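Local coordinates for protein CghA (Chaetomium globosum, PDB 6KBC) that belongs to the fungal Diels-Alderase family, built of two beta-rich calycin-like domains, and holds the ligand WK1 in a pocket, at residues A[8-22]-A[33-45]. Numbering follows the deposited sequence.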
ATOM      1  N   SER A   8      -4.266   9.032  20.653  1.00 46.08           N
ATOM      2  CA  SER A   8      -4.229   7.586  20.823  1.00 42.57           C
ATOM      3  C   SER A   8      -2.795   7.227  21.171  1.00 45.41           C
ATOM      4  O   SER A   8      -1.914   7.270  20.305  1.00 46.78           O
ATOM      5  CB  SER A   8      -4.694   6.862  19.560  1.00 46.60           C
ATOM      6  OG  SER A   8      -4.437   5.474  19.665  1.00 44.24           O
ATOM      7  N   LEU A   9      -2.553   6.881  22.433  1.00 47.26           N
ATOM      8  CA  LEU A   9      -1.209   6.587  22.910  1.00 45.88           C
ATOM      9  C   LEU A   9      -1.153   5.154  23.414  1.00 55.31           C
ATOM     10  O   LEU A   9      -1.811   4.807  24.401  1.00 55.47           O
ATOM     11  CB  LEU A   9      -0.786   7.574  23.999  1.00 50.58           C
ATOM     12  CG  LEU A   9       0.499   7.273  24.770  1.00 54.67           C
ATOM     13  CD1 LEU A   9       1.695   7.269  23.840  1.00 52.92           C
ATOM     14  CD2 LEU A   9       0.698   8.310  25.872  1.00 60.56           C
ATOM     15  N   LEU A  10      -0.365   4.333  22.729  1.00 47.52           N
ATOM     16  CA  LEU A  10      -0.187   2.925  23.038  1.00 48.80           C
ATOM     17  C   LEU A  10       1.274   2.707  23.391  1.00 51.47           C
ATOM     18  O   LEU A  10       2.162   2.967  22.574  1.00 51.73           O
ATOM     19  CB  LEU A  10      -0.616   2.039  21.863  1.00 48.68           C
ATOM     20  CG  LEU A  10      -2.092   1.950  21.469  1.00 50.47           C
ATOM     21  CD1 LEU A  10      -2.617   3.247  20.960  1.00 52.32           C
ATOM     22  CD2 LEU A  10      -2.246   0.902  20.379  1.00 47.17           C
ATOM     23  N   GLN A  11       1.509   2.231  24.607  1.00 51.54           N
ATOM     24  CA  GLN A  11       2.832   2.170  25.207  1.00 52.83           C
ATOM     25  C   GLN A  11       2.810   1.119  26.301  1.00 56.20           C
ATOM     26  O   GLN A  11       1.746   0.670  26.734  1.00 58.36           O
ATOM     27  CB  GLN A  11       3.230   3.514  25.800  1.00 56.93           C
ATOM     28  CG  GLN A  11       2.393   3.833  27.017  1.00 59.58           C
ATOM     29  CD  GLN A  11       2.656   5.217  27.558  1.00 60.90           C
ATOM     30  OE1 GLN A  11       3.460   5.973  27.017  1.00 63.24           O
ATOM     31  NE2 GLN A  11       1.941   5.574  28.617  1.00 68.13           N
ATOM     32  N   GLY A  12       3.998   0.748  26.761  1.00 59.37           N
ATOM     33  CA  GLY A  12       3.999  -0.164  27.881  1.00 61.15           C
ATOM     34  C   GLY A  12       3.564  -1.559  27.465  1.00 62.99           C
ATOM     35  O   GLY A  12       3.698  -1.968  26.309  1.00 58.71           O
ATOM     36  N   ASP A  13       3.016  -2.296  28.435  1.00 66.97           N
ATOM     37  CA  ASP A  13       2.677  -3.701  28.227  1.00 67.45           C
ATOM     38  C   ASP A  13       1.216  -4.014  28.526  1.00 66.78           C
ATOM     39  O   ASP A  13       0.861  -5.192  28.650  1.00 68.99           O
ATOM     40  CB  ASP A  13       3.575  -4.608  29.077  1.00 68.69           C
ATOM     41  CG  ASP A  13       3.268  -4.512  30.565  1.00 74.37           C
ATOM     42  OD1 ASP A  13       3.179  -3.385  31.102  1.00 70.90           O
ATOM     43  OD2 ASP A  13       3.098  -5.581  31.192  1.00 77.94           O
ATOM     44  N   GLN A  14       0.361  -3.000  28.652  1.00 63.23           N
ATOM     45  CA  GLN A  14      -1.060  -3.218  28.895  1.00 63.49           C
ATOM     46  C   GLN A  14      -1.915  -2.500  27.857  1.00 60.89           C
ATOM     47  O   GLN A  14      -3.047  -2.114  28.145  1.00 61.96           O
ATOM     48  CB  GLN A  14      -1.453  -2.775  30.307  1.00 68.81           C
ATOM     49  CG  GLN A  14      -0.656  -3.425  31.435  1.00 70.83           C
ATOM     50  CD  GLN A  14      -0.996  -4.896  31.628  1.00 76.50           C
ATOM     51  OE1 GLN A  14      -0.109  -5.745  31.740  1.00 79.31           O
ATOM     52  NE2 GLN A  14      -2.289  -5.200  31.682  1.00 74.63           N
ATOM     53  N   PHE A  15      -1.391  -2.320  26.641  1.00 58.43           N
ATOM     54  CA  PHE A  15      -2.129  -1.623  25.591  1.00 58.52           C
ATOM     55  C   PHE A  15      -3.118  -2.532  24.869  1.00 52.10           C
ATOM     56  O   PHE A  15      -4.034  -2.034  24.206  1.00 53.77           O
ATOM     57  CB  PHE A  15      -1.151  -1.009  24.578  1.00 53.32           C
ATOM     58  CG  PHE A  15      -0.257  -2.018  23.889  1.00 49.82           C
ATOM     59  CD1 PHE A  15      -0.750  -2.836  22.879  1.00 50.46           C
ATOM     60  CD2 PHE A  15       1.066  -2.157  24.261  1.00 52.28           C
ATOM     61  CE1 PHE A  15       0.061  -3.761  22.251  1.00 48.39           C
ATOM     62  CE2 PHE A  15       1.885  -3.087  23.636  1.00 53.47           C
ATOM     63  CZ  PHE A  15       1.378  -3.889  22.629  1.00 51.50           C
ATOM     64  N   LEU A  16      -2.937  -3.845  24.973  1.00 53.86           N
ATOM     65  CA  LEU A  16      -3.773  -4.800  24.262  1.00 55.02           C
ATOM     66  C   LEU A  16      -5.073  -5.044  25.019  1.00 57.50           C
ATOM     67  O   LEU A  16      -5.077  -5.175  26.245  1.00 60.58           O
ATOM     68  CB  LEU A  16      -3.010  -6.113  24.083  1.00 51.61           C
ATOM     69  CG  LEU A  16      -3.322  -7.026  22.901  1.00 53.03           C
ATOM     70  CD1 LEU A  16      -3.011  -6.341  21.581  1.00 49.35           C
ATOM     71  CD2 LEU A  16      -2.503  -8.299  23.036  1.00 50.65           C
ATOM     72  N   ALA A  17      -6.180  -5.091  24.285  1.00 54.71           N
ATOM     73  CA  ALA A  17      -7.438  -5.479  24.903  1.00 56.80           C
ATOM     74  C   ALA A  17      -7.429  -6.971  25.233  1.00 60.29           C
ATOM     75  O   ALA A  17      -6.618  -7.748  24.718  1.00 58.04           O
ATOM     76  CB  ALA A  17      -8.617  -5.148  23.991  1.00 56.57           C
ATOM     77  N   ASP A  18      -8.343  -7.365  26.120  1.00 66.05           N
ATOM     78  CA  ASP A  18      -8.428  -8.762  26.535  1.00 65.72           C
ATOM     79  C   ASP A  18      -9.087  -9.615  25.458  1.00 63.77           C
ATOM     80  O   ASP A  18      -8.607 -10.710  25.143  1.00 63.00           O
ATOM     81  CB  ASP A  18      -9.192  -8.858  27.859  1.00 71.75           C
ATOM     82  CG  ASP A  18      -9.120 -10.243  28.490  1.00 82.83           C
ATOM     83  OD1 ASP A  18      -9.126 -11.259  27.760  1.00 83.19           O
ATOM     84  OD2 ASP A  18      -9.056 -10.317  29.736  1.00 90.56           O
ATOM     85  N   THR A  19     -10.180  -9.131  24.890  1.00 64.88           N
ATOM     86  CA  THR A  19     -10.885  -9.775  23.798  1.00 63.55           C
ATOM     87  C   THR A  19     -10.787  -8.901  22.556  1.00 60.11           C
ATOM     88  O   THR A  19     -10.492  -7.703  22.651  1.00 57.04           O
ATOM     89  CB  THR A  19     -12.362  -9.987  24.153  1.00 62.35           C
ATOM     90  OG1 THR A  19     -12.991  -8.711  24.308  1.00 57.09           O
ATOM     91  CG2 THR A  19     -12.483 -10.749  25.460  1.00 61.97           C
ATOM     92  N   PRO A  20     -11.002  -9.469  21.372  1.00 58.51           N
ATOM     93  CA  PRO A  20     -11.242  -8.619  20.200  1.00 56.19           C
ATOM     94  C   PRO A  20     -12.402  -7.673  20.472  1.00 54.90           C
ATOM     95  O   PRO A  20     -13.516  -8.100  20.777  1.00 63.85           O
ATOM     96  CB  PRO A  20     -11.565  -9.622  19.085  1.00 53.78           C
ATOM     97  CG  PRO A  20     -11.671 -10.964  19.732  1.00 58.88           C
ATOM     98  CD  PRO A  20     -10.925 -10.897  21.023  1.00 58.35           C
ATOM     99  N   ILE A  21     -12.119  -6.378  20.406  1.00 53.69           N
ATOM    100  CA  ILE A  21     -13.119  -5.342  20.650  1.00 52.47           C
ATOM    101  C   ILE A  21     -13.361  -4.622  19.329  1.00 54.41           C
ATOM    102  O   ILE A  21     -12.479  -4.634  18.456  1.00 51.31           O
ATOM    103  CB  ILE A  21     -12.667  -4.367  21.753  1.00 55.83           C
ATOM    104  CG1 ILE A  21     -11.401  -3.621  21.331  1.00 51.93           C
ATOM    105  CG2 ILE A  21     -12.460  -5.100  23.083  1.00 58.95           C
ATOM    106  CD1 ILE A  21     -10.781  -2.795  22.444  1.00 50.75           C
ATOM    107  N   PRO A  22     -14.515  -3.993  19.117  1.00 52.33           N
ATOM    108  CA  PRO A  22     -14.733  -3.315  17.838  1.00 51.16           C
ATOM    109  C   PRO A  22     -13.878  -2.066  17.721  1.00 53.09           C
ATOM    110  O   PRO A  22     -13.540  -1.416  18.714  1.00 50.67           O
ATOM    111  CB  PRO A  22     -16.228  -2.968  17.854  1.00 51.23           C
ATOM    112  CG  PRO A  22     -16.705  -3.198  19.255  1.00 58.06           C
ATOM    113  CD  PRO A  22     -15.565  -3.671  20.101  1.00 53.24           C
ATOM    114  N   LEU A  33      -7.516   8.980   9.340  1.00 29.17           N
ATOM    115  CA  LEU A  33      -6.143   8.751   9.766  1.00 31.32           C
ATOM    116  C   LEU A  33      -6.036   8.475  11.255  1.00 31.84           C
ATOM    117  O   LEU A  33      -5.068   7.840  11.697  1.00 34.26           O
ATOM    118  CB  LEU A  33      -5.274   9.958   9.398  1.00 32.86           C
ATOM    119  CG  LEU A  33      -5.161  10.168   7.894  1.00 32.41           C
ATOM    120  CD1 LEU A  33      -4.290  11.391   7.577  1.00 32.64           C
ATOM    121  CD2 LEU A  33      -4.626   8.886   7.249  1.00 32.58           C
ATOM    122  N   PHE A  34      -6.985   8.955  12.048  1.00 34.17           N
ATOM    123  CA  PHE A  34      -6.922   8.683  13.475  1.00 35.68           C
ATOM    124  C   PHE A  34      -7.223   7.207  13.738  1.00 33.96           C
ATOM    125  O   PHE A  34      -8.117   6.632  13.111  1.00 36.35           O
ATOM    126  CB  PHE A  34      -7.901   9.575  14.239  1.00 39.68           C
ATOM    127  CG  PHE A  34      -7.682   9.559  15.723  1.00 41.76           C
ATOM    128  CD1 PHE A  34      -6.642  10.286  16.288  1.00 40.04           C
ATOM    129  CD2 PHE A  34      -8.492   8.798  16.551  1.00 43.01           C
ATOM    130  CE1 PHE A  34      -6.425  10.268  17.660  1.00 40.99           C
ATOM    131  CE2 PHE A  34      -8.280   8.775  17.921  1.00 44.96           C
ATOM    132  CZ  PHE A  34      -7.247   9.510  18.474  1.00 42.97           C
ATOM    133  N   PRO A  35      -6.484   6.565  14.643  1.00 36.22           N
ATOM    134  CA  PRO A  35      -6.636   5.119  14.833  1.00 36.23           C
ATOM    135  C   PRO A  35      -8.066   4.724  15.178  1.00 40.56           C
ATOM    136  O   PRO A  35      -8.775   5.436  15.893  1.00 38.67           O
ATOM    137  CB  PRO A  35      -5.681   4.812  15.990  1.00 36.81           C
ATOM    138  CG  PRO A  35      -4.659   5.886  15.919  1.00 35.43           C
ATOM    139  CD  PRO A  35      -5.376   7.110  15.445  1.00 35.76           C
ATOM    140  N   LYS A  36      -8.480   3.569  14.649  1.00 39.83           N
ATOM    141  CA  LYS A  36      -9.803   3.028  14.922  1.00 39.47           C
ATOM    142  C   LYS A  36      -9.850   2.267  16.236  1.00 35.30           C
ATOM    143  O   LYS A  36     -10.942   2.039  16.766  1.00 38.69           O
ATOM    144  CB  LYS A  36     -10.241   2.120  13.768  1.00 38.51           C
ATOM    145  CG  LYS A  36     -10.365   2.867  12.440  1.00 35.28           C
ATOM    146  CD  LYS A  36     -11.288   4.063  12.565  1.00 40.11           C
ATOM    147  CE  LYS A  36     -11.407   4.801  11.260  1.00 38.11           C
ATOM    148  NZ  LYS A  36     -12.273   6.013  11.353  1.00 35.42           N
ATOM    149  N   TRP A  37      -8.696   1.854  16.754  1.00 35.74           N
ATOM    150  CA  TRP A  37      -8.555   1.323  18.109  1.00 42.14           C
ATOM    151  C   TRP A  37      -7.776   2.367  18.909  1.00 42.78           C
ATOM    152  O   TRP A  37      -6.560   2.276  19.075  1.00 44.51           O
ATOM    153  CB  TRP A  37      -7.872  -0.047  18.103  1.00 41.11           C
ATOM    154  CG  TRP A  37      -8.802  -1.133  17.647  1.00 45.96           C
ATOM    155  CD1 TRP A  37      -9.598  -1.916  18.436  1.00 44.33           C
ATOM    156  CD2 TRP A  37      -9.093  -1.500  16.292  1.00 43.10           C
ATOM    157  NE1 TRP A  37     -10.341  -2.767  17.658  1.00 45.47           N
ATOM    158  CE2 TRP A  37     -10.053  -2.533  16.338  1.00 44.61           C
ATOM    159  CE3 TRP A  37      -8.625  -1.066  15.044  1.00 43.76           C
ATOM    160  CZ2 TRP A  37     -10.553  -3.143  15.184  1.00 45.74           C
ATOM    161  CZ3 TRP A  37      -9.121  -1.680  13.891  1.00 39.82           C
ATOM    162  CH2 TRP A  37     -10.077  -2.704  13.974  1.00 43.36           C
ATOM    163  N   ALA A  38      -8.504   3.370  19.410  1.00 43.41           N
ATOM    164  CA  ALA A  38      -7.866   4.563  19.967  1.00 47.65           C
ATOM    165  C   ALA A  38      -7.209   4.286  21.316  1.00 50.92           C
ATOM    166  O   ALA A  38      -6.075   4.709  21.559  1.00 52.17           O
ATOM    167  CB  ALA A  38      -8.888   5.692  20.087  1.00 46.53           C
ATOM    168  N   ASP A  39      -7.899   3.576  22.210  1.00 52.40           N
ATOM    169  CA  ASP A  39      -7.417   3.432  23.580  1.00 53.17           C
ATOM    170  C   ASP A  39      -6.762   2.081  23.844  1.00 53.41           C
ATOM    171  O   ASP A  39      -5.641   2.031  24.362  1.00 56.37           O
ATOM    172  CB  ASP A  39      -8.569   3.666  24.563  1.00 56.78           C
ATOM    173  CG  ASP A  39      -9.026   5.115  24.579  1.00 62.63           C
ATOM    174  OD1 ASP A  39      -8.187   6.003  24.848  1.00 63.77           O
ATOM    175  OD2 ASP A  39     -10.211   5.372  24.276  1.00 67.09           O
ATOM    176  N   LYS A  40      -7.441   0.987  23.513  1.00 51.25           N
ATOM    177  CA  LYS A  40      -6.885  -0.351  23.619  1.00 49.53           C
ATOM    178  C   LYS A  40      -6.869  -0.967  22.226  1.00 47.77           C
ATOM    179  O   LYS A  40      -7.767  -0.718  21.417  1.00 43.25           O
ATOM    180  CB  LYS A  40      -7.714  -1.234  24.569  1.00 52.68           C
ATOM    181  CG  LYS A  40      -7.485  -1.000  26.068  1.00 58.18           C
ATOM    182  CD  LYS A  40      -6.045  -1.177  26.536  1.00 61.09           C
ATOM    183  CE  LYS A  40      -5.987  -1.165  28.065  1.00 64.74           C
ATOM    184  NZ  LYS A  40      -4.843  -0.352  28.582  1.00 65.15           N
ATOM    185  N   LEU A  41      -5.850  -1.767  21.937  1.00 45.93           N
ATOM    186  CA  LEU A  41      -5.717  -2.381  20.623  1.00 46.48           C
ATOM    187  C   LEU A  41      -6.240  -3.812  20.683  1.00 47.74           C
ATOM    188  O   LEU A  41      -5.757  -4.622  21.481  1.00 46.69           O
ATOM    189  CB  LEU A  41      -4.268  -2.347  20.133  1.00 45.88           C
ATOM    190  CG  LEU A  41      -4.026  -2.961  18.744  1.00 43.34           C
ATOM    191  CD1 LEU A  41      -4.664  -2.126  17.631  1.00 41.54           C
ATOM    192  CD2 LEU A  41      -2.538  -3.143  18.495  1.00 39.33           C
ATOM    193  N   SER A  42      -7.228  -4.108  19.844  1.00 46.48           N
ATOM    194  CA  SER A  42      -7.738  -5.466  19.743  1.00 46.21           C
ATOM    195  C   SER A  42      -6.603  -6.427  19.402  1.00 45.62           C
ATOM    196  O   SER A  42      -5.734  -6.103  18.584  1.00 42.99           O
ATOM    197  CB  SER A  42      -8.832  -5.556  18.680  1.00 46.45           C
ATOM    198  OG  SER A  42      -9.083  -6.910  18.335  1.00 45.87           O
ATOM    199  N   PRO A  43      -6.574  -7.617  20.008  1.00 47.80           N
ATOM    200  CA  PRO A  43      -5.482  -8.560  19.724  1.00 46.22           C
ATOM    201  C   PRO A  43      -5.553  -9.186  18.338  1.00 41.43           C
ATOM    202  O   PRO A  43      -4.620  -9.903  17.965  1.00 41.64           O
ATOM    203  CB  PRO A  43      -5.646  -9.622  20.819  1.00 45.77           C
ATOM    204  CG  PRO A  43      -7.098  -9.583  21.155  1.00 49.82           C
ATOM    205  CD  PRO A  43      -7.519  -8.140  21.007  1.00 50.24           C
ATOM    206  N   THR A  44      -6.617  -8.955  17.572  1.00 39.64           N
ATOM    207  CA  THR A  44      -6.689  -9.451  16.200  1.00 42.08           C
ATOM    208  C   THR A  44      -6.767  -8.320  15.188  1.00 43.05           C
ATOM    209  O   THR A  44      -7.026  -8.578  14.005  1.00 39.49           O
ATOM    210  CB  THR A  44      -7.895 -10.370  15.999  1.00 39.85           C
ATOM    211  OG1 THR A  44      -9.094  -9.623  16.232  1.00 40.63           O
ATOM    212  CG2 THR A  44      -7.831 -11.557  16.955  1.00 40.57           C
ATOM    213  N   ALA A  45      -6.588  -7.078  15.620  1.00 36.03           N
ATOM    214  CA  ALA A  45      -6.704  -5.952  14.711  1.00 38.03           C
ATOM    215  C   ALA A  45      -5.334  -5.552  14.183  1.00 37.57           C
ATOM    216  O   ALA A  45      -4.292  -5.845  14.775  1.00 37.14           O
ATOM    217  CB  ALA A  45      -7.368  -4.756  15.393  1.00 39.50           C
TER
HETATM  218  O   HOH W   1     -10.795  -6.647  16.537  1.00 42.43           O
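Leu16 and Leu41 pair through their backbones in a single beta bridge. Leu41 N donates to Phe15 O at 2.9 Å, and Ala17 N donates back to Leu41 O. Both bonds are nearly straight at 168°.

The tight part lies on the inner side. Leu10 sends CD2 against Leu41 CB at 3.8 Å, the two side chains crossing at about a right angle. Phe15 brings the edge of its ring toward the same CB, and Phe77 also meets that ring, the planes inclined at about 50°. Ser8 turns OG anti to its backbone N (chi1 170°), which carries the hydroxyl to Ala38 O at 2.6 Å. Arg68 is a second partner of this hydroxyl. Pro35 CG packs on Ser8 CB.

Trp37 points its indole N-H at Ile21 O, 2.9 Å from NE1. The acceptor lies almost in the ring plane, but NE1 sits above the carbonyl plane. Ile21 CG1 slides past the indole at CD1.

Pro43 is well packed, with CD 3.4 Å from Thr19 O. The exposed margin at Pro20 is looser, its CD 4.0 Å from Pro43 CG. Lys40 bends its exposed chain at chi2 and chi4 to bring NZ 2.6 Å from Gln14 O.

The contact ties the end of strand 6-10 and the turns after it to the connection leading into strand 46-54. All five direct hydrogen bonds between the segments end on backbone carbonyls, three from side chains. The fit therefore probably depends on the path of the main chain more than on pairing of opposite charges.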